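Local coordinates for AT5g51070/K3K7_27 (Arabidopsis thaliana, PDB 5GKM), which probably acts as an ATP-driven Clp chaperone that works with a protease, this chain being its N-terminal domain, at residues G51-G56 and L154-G159; V107-T112 and L127-D132. All coordinates share one frame; numbering follows the deposited sequence.

Contact 1: G51-G56 and L154-G159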
# COMPACT_ATOMS: atom_id res chain seq x y z
N GLY A 51 -10.63 -5.13 -10.85
CA GLY A 51 -9.81 -5.44 -9.71
C GLY A 51 -8.63 -4.49 -9.60
O GLY A 51 -8.54 -3.59 -10.35
N PHE A 52 -7.78 -4.72 -8.61
CA PHE A 52 -6.71 -3.79 -8.29
C PHE A 52 -5.76 -3.68 -9.50
O PHE A 52 -5.25 -4.63 -9.94
CB PHE A 52 -5.94 -4.37 -7.08
CG PHE A 52 -4.67 -3.64 -6.69
CD1 PHE A 52 -4.70 -2.34 -6.32
CD2 PHE A 52 -3.47 -4.31 -6.68
CE1 PHE A 52 -3.56 -1.69 -5.93
CE2 PHE A 52 -2.33 -3.67 -6.29
CZ PHE A 52 -2.38 -2.35 -5.94
N LEU A 53 -5.66 -2.47 -9.98
CA LEU A 53 -4.83 -2.13 -11.13
C LEU A 53 -5.19 -3.02 -12.34
O LEU A 53 -4.38 -3.30 -13.18
CB LEU A 53 -3.35 -2.18 -10.77
CG LEU A 53 -2.89 -1.05 -9.87
CD1 LEU A 53 -1.49 -1.32 -9.38
CD2 LEU A 53 -2.94 0.28 -10.58
N GLY A 54 -6.44 -3.45 -12.37
CA GLY A 54 -6.98 -4.21 -13.46
C GLY A 54 -6.57 -5.65 -13.45
O GLY A 54 -6.77 -6.34 -14.42
N SER A 55 -5.99 -6.08 -12.36
CA SER A 55 -5.42 -7.39 -12.23
C SER A 55 -6.32 -8.55 -11.81
O SER A 55 -5.85 -9.66 -11.73
CB SER A 55 -4.32 -7.34 -11.19
OG SER A 55 -4.88 -7.27 -9.91
N GLY A 56 -7.54 -8.28 -11.44
CA GLY A 56 -8.36 -9.32 -10.90
C GLY A 56 -8.13 -9.67 -9.43
O GLY A 56 -8.76 -10.52 -8.91
N LEU A 154 1.49 3.07 -13.81
CA LEU A 154 2.04 4.12 -14.62
C LEU A 154 1.11 4.46 -15.79
O LEU A 154 0.98 5.59 -16.15
CB LEU A 154 3.44 3.75 -15.11
CG LEU A 154 4.53 3.74 -14.05
CD1 LEU A 154 5.77 3.07 -14.51
CD2 LEU A 154 4.87 5.08 -13.42
N THR A 155 0.50 3.45 -16.36
CA THR A 155 -0.45 3.63 -17.43
C THR A 155 -1.66 4.45 -16.99
O THR A 155 -2.06 5.37 -17.68
CB THR A 155 -0.84 2.30 -18.08
OG1 THR A 155 0.32 1.70 -18.63
CG2 THR A 155 -1.85 2.50 -19.13
N ARG A 156 -2.15 4.19 -15.81
CA ARG A 156 -3.23 4.98 -15.29
C ARG A 156 -2.88 6.45 -15.13
O ARG A 156 -3.66 7.31 -15.40
CB ARG A 156 -3.66 4.46 -13.93
CG ARG A 156 -4.69 3.38 -13.99
CD ARG A 156 -5.22 3.17 -12.62
NE ARG A 156 -6.02 2.00 -12.47
CZ ARG A 156 -6.51 1.57 -11.32
NH1 ARG A 156 -6.30 2.23 -10.20
NH2 ARG A 156 -7.20 0.49 -11.31
N LEU A 157 -1.68 6.72 -14.71
CA LEU A 157 -1.28 8.08 -14.50
C LEU A 157 -1.18 8.90 -15.78
O LEU A 157 -1.14 10.08 -15.76
CB LEU A 157 0.05 8.11 -13.77
CG LEU A 157 0.01 7.69 -12.31
CD1 LEU A 157 1.38 7.32 -11.81
CD2 LEU A 157 -0.56 8.80 -11.46
N LYS A 158 -1.13 8.21 -16.88
CA LYS A 158 -1.15 8.88 -18.17
C LYS A 158 -2.48 9.39 -18.58
O LYS A 158 -2.56 10.30 -19.37
CB LYS A 158 -0.73 7.95 -19.27
CG LYS A 158 0.71 7.70 -19.25
CD LYS A 158 1.03 6.81 -20.40
CE LYS A 158 2.49 6.48 -20.28
NZ LYS A 158 3.29 7.72 -20.46
N GLY A 159 -3.52 8.77 -18.11
CA GLY A 159 -4.84 9.20 -18.43
C GLY A 159 -5.41 8.36 -19.54
O GLY A 159 -4.70 7.97 -20.44
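Leu53 and Arg156 meet where the last helix of the all-helical Clp N-terminal domain, 146-158, reaches across to the tight turns of the loop between helices 35-45 and 59-71. Along 154-159, Leu154 turns away from the loop and packs on Val125 of helix 120-130 and on Met113. Arg156 follows and carries the contact. Its CB points at the loop, and the chain runs extended from CG to NE (chi2 and chi3 both -168°), long enough to span the 8.4 Å between the CA atoms of Leu53 and Arg156. The guanidinium arrives flat against Leu53: CD2 of Leu53 sits over the centre of that plane, 3.9 Å from Arg156 CZ. Farther out, Arg156 NH2 passes 3.5 Å from Leu53 CA, on a face of the group. The loop presents Leu53 to it through two overlapping beta turns. Gly54 N bonds to Gly51 O at 2.9 Å in a type II turn; Ser55 N bonds to Phe52 O in a type I' turn. Phe52 O takes a second donor, Ser55 OG at 2.7 Å, in the carbonyl plane. Leu53 CD1 lies 3.7 Å above the Phe52 ring, toward its rim, while CD2 serves the arginine. No hydrogen bond links the two segments. The charge of Arg156 is met by Asp46 and Asp48 at NH2 and by Glu121 at NH1, three carboxylates that together probably fix how the plane is turned. Asp46 OD2 also accepts from Leu53 N, so one carboxylate oxygen grips both partners.

Past Arg156, Leu157 packs on Glu121 and His122 of helix 120-130, and the backbone winds down with Gly159 N bonded to Arg156 O at 3.1 Å.

Contact 2: V107-T112 and L127-D132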
# COMPACT_ATOMS: atom_id res chain seq x y z
N VAL A 107 6.10 10.37 -3.37
CA VAL A 107 6.24 11.82 -3.54
C VAL A 107 7.31 12.14 -4.59
O VAL A 107 7.15 12.99 -5.40
CB VAL A 107 6.66 12.51 -2.22
CG1 VAL A 107 6.90 13.99 -2.46
CG2 VAL A 107 5.56 12.37 -1.20
N GLU A 108 8.40 11.42 -4.49
CA GLU A 108 9.48 11.64 -5.46
C GLU A 108 9.11 11.33 -6.91
O GLU A 108 9.41 12.06 -7.79
CB GLU A 108 10.73 10.88 -5.04
CG GLU A 108 11.35 11.48 -3.77
CD GLU A 108 12.38 10.61 -3.11
OE1 GLU A 108 12.86 9.70 -3.73
OE2 GLU A 108 12.75 10.86 -1.97
N TYR A 109 8.47 10.21 -7.10
CA TYR A 109 8.05 9.81 -8.40
C TYR A 109 7.07 10.85 -8.95
O TYR A 109 7.11 11.20 -10.09
CB TYR A 109 7.36 8.45 -8.35
CG TYR A 109 8.27 7.26 -8.18
CD1 TYR A 109 9.43 7.15 -8.91
CD2 TYR A 109 7.96 6.25 -7.34
CE1 TYR A 109 10.25 6.06 -8.77
CE2 TYR A 109 8.79 5.16 -7.18
CZ TYR A 109 9.93 5.05 -7.91
OH TYR A 109 10.73 3.98 -7.78
N SER A 110 6.18 11.32 -8.10
CA SER A 110 5.23 12.28 -8.55
C SER A 110 5.90 13.56 -9.01
O SER A 110 5.53 14.15 -9.97
CB SER A 110 4.23 12.60 -7.41
OG SER A 110 3.51 13.70 -7.75
N ARG A 111 6.88 13.98 -8.26
CA ARG A 111 7.63 15.17 -8.63
C ARG A 111 8.40 14.98 -9.94
O ARG A 111 8.44 15.84 -10.74
CB ARG A 111 8.61 15.55 -7.55
CG ARG A 111 7.93 16.07 -6.33
CD ARG A 111 8.93 16.24 -5.23
NE ARG A 111 8.33 16.78 -4.03
CZ ARG A 111 8.87 16.67 -2.87
NH1 ARG A 111 10.01 16.06 -2.75
NH2 ARG A 111 8.28 17.18 -1.83
N THR A 112 9.00 13.82 -10.10
CA THR A 112 9.75 13.53 -11.30
C THR A 112 8.87 13.57 -12.53
O THR A 112 9.27 13.96 -13.59
CB THR A 112 10.47 12.17 -11.17
OG1 THR A 112 11.43 12.27 -10.15
CG2 THR A 112 11.18 11.74 -12.48
N LEU A 127 5.52 1.28 -3.73
CA LEU A 127 5.41 0.08 -3.00
C LEU A 127 6.14 -1.03 -3.70
O LEU A 127 6.74 -1.87 -3.09
CB LEU A 127 3.94 -0.25 -2.80
CG LEU A 127 3.52 -1.51 -2.07
CD1 LEU A 127 4.09 -1.47 -0.68
CD2 LEU A 127 2.00 -1.63 -2.01
N PHE A 128 6.06 -1.01 -5.01
CA PHE A 128 6.56 -2.09 -5.80
C PHE A 128 8.00 -1.87 -6.24
O PHE A 128 8.47 -2.61 -7.04
CB PHE A 128 5.68 -2.32 -7.05
CG PHE A 128 4.25 -2.66 -6.72
CD1 PHE A 128 3.96 -3.32 -5.56
CD2 PHE A 128 3.20 -2.32 -7.56
CE1 PHE A 128 2.68 -3.62 -5.23
CE2 PHE A 128 1.89 -2.62 -7.23
CZ PHE A 128 1.65 -3.25 -6.05
N THR A 129 8.61 -0.79 -5.79
CA THR A 129 10.01 -0.52 -6.07
C THR A 129 10.92 -0.32 -4.89
O THR A 129 12.08 -0.52 -5.02
CB THR A 129 10.21 0.63 -7.03
OG1 THR A 129 9.61 1.80 -6.51
CG2 THR A 129 9.60 0.35 -8.39
N VAL A 130 10.41 0.15 -3.77
CA VAL A 130 11.27 0.46 -2.63
C VAL A 130 10.96 -0.20 -1.29
O VAL A 130 11.49 0.21 -0.29
CB VAL A 130 11.41 1.98 -2.40
CG1 VAL A 130 11.86 2.65 -3.66
CG2 VAL A 130 10.13 2.57 -1.86
N ASP A 131 10.09 -1.20 -1.29
CA ASP A 131 9.72 -1.82 -0.02
C ASP A 131 10.66 -2.95 0.44
O ASP A 131 11.67 -3.15 -0.15
CB ASP A 131 8.23 -2.20 0.08
CG ASP A 131 7.96 -3.68 -0.18
OD1 ASP A 131 8.72 -4.22 -0.95
OD2 ASP A 131 6.99 -4.24 0.32
N ASP A 132 10.29 -3.63 1.52
CA ASP A 132 11.15 -4.62 2.21
C ASP A 132 10.99 -6.03 1.70
O ASP A 132 11.56 -6.95 2.23
CB ASP A 132 11.01 -4.60 3.74
CG ASP A 132 9.64 -5.01 4.22
OD1 ASP A 132 8.82 -5.28 3.38
OD2 ASP A 132 9.42 -5.04 5.44
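Tyr109 of helix 97-112 and Thr129 near the end of helix 120-130 join hydroxyl to hydroxyl at the surface, where the nearest CA atoms, those of Tyr109 and Thr129, are 10.8 Å apart. The tyrosine does most of the spanning. From CB, which points at 127-132, its CG stands beside the backbone N and anti to the carbonyl carbon (chi1 -75°), sending the ring outward from its own helix. At the far edge CE2 comes 3.5 Å from Thr129 OG1, which lies in the ring plane, and CZ is almost as near. At the tip, Tyr109 OH donates to Thr129 OG1 at 2.8 Å. The CZ-OH-OG1 angle of about 116° suits a phenol hydrogen held in the plane of its ring. Beyond the oxygen, OH also rests 3.5 Å from Thr129 CB, with the methyl CG2 a little farther off and Val130 CG1 at 4.5 Å.

Thr129 meets it from the opposite direction. Its OG1 lies between the backbone N and the carbonyl carbon (chi1 58°), where it can also bond to Val125 O, one turn back in its own helix. The threonine hydroxyl therefore accepts from the phenol and donates to Val125 O, which probably limits its rotation. Val130, beside it, packs on Arg101, Val102 and Ala105 of helix 97-112, a second link between the two helices next to the polar one. The arrangement is a side-chain hydrogen bond tying two successive helices of the Clp N-terminal helical domain at its surface.

In the fold
Contact 1 is partly buried and joins residues far apart in sequence, a loop and the last helix; contact 2 is a surface contact between neighbouring helices and is nested within the stretch of chain that contact 1 closes. Their chemistry differs accordingly. In contact 1 a charged plane lies against a buried leucine, its charge met by carboxylates from outside the two segments; in contact 2 one neutral hydroxyl bond does the joining. Although their centres are 16 Å apart, their segments touch through Phe128, which takes no part in contact 2 itself: its ring packs on Phe52 (CE2 to CZ of Phe128, 4.0 Å) and Leu53. Helix 120-130 thus supplies one side of contact 2 and touches the loop of contact 1.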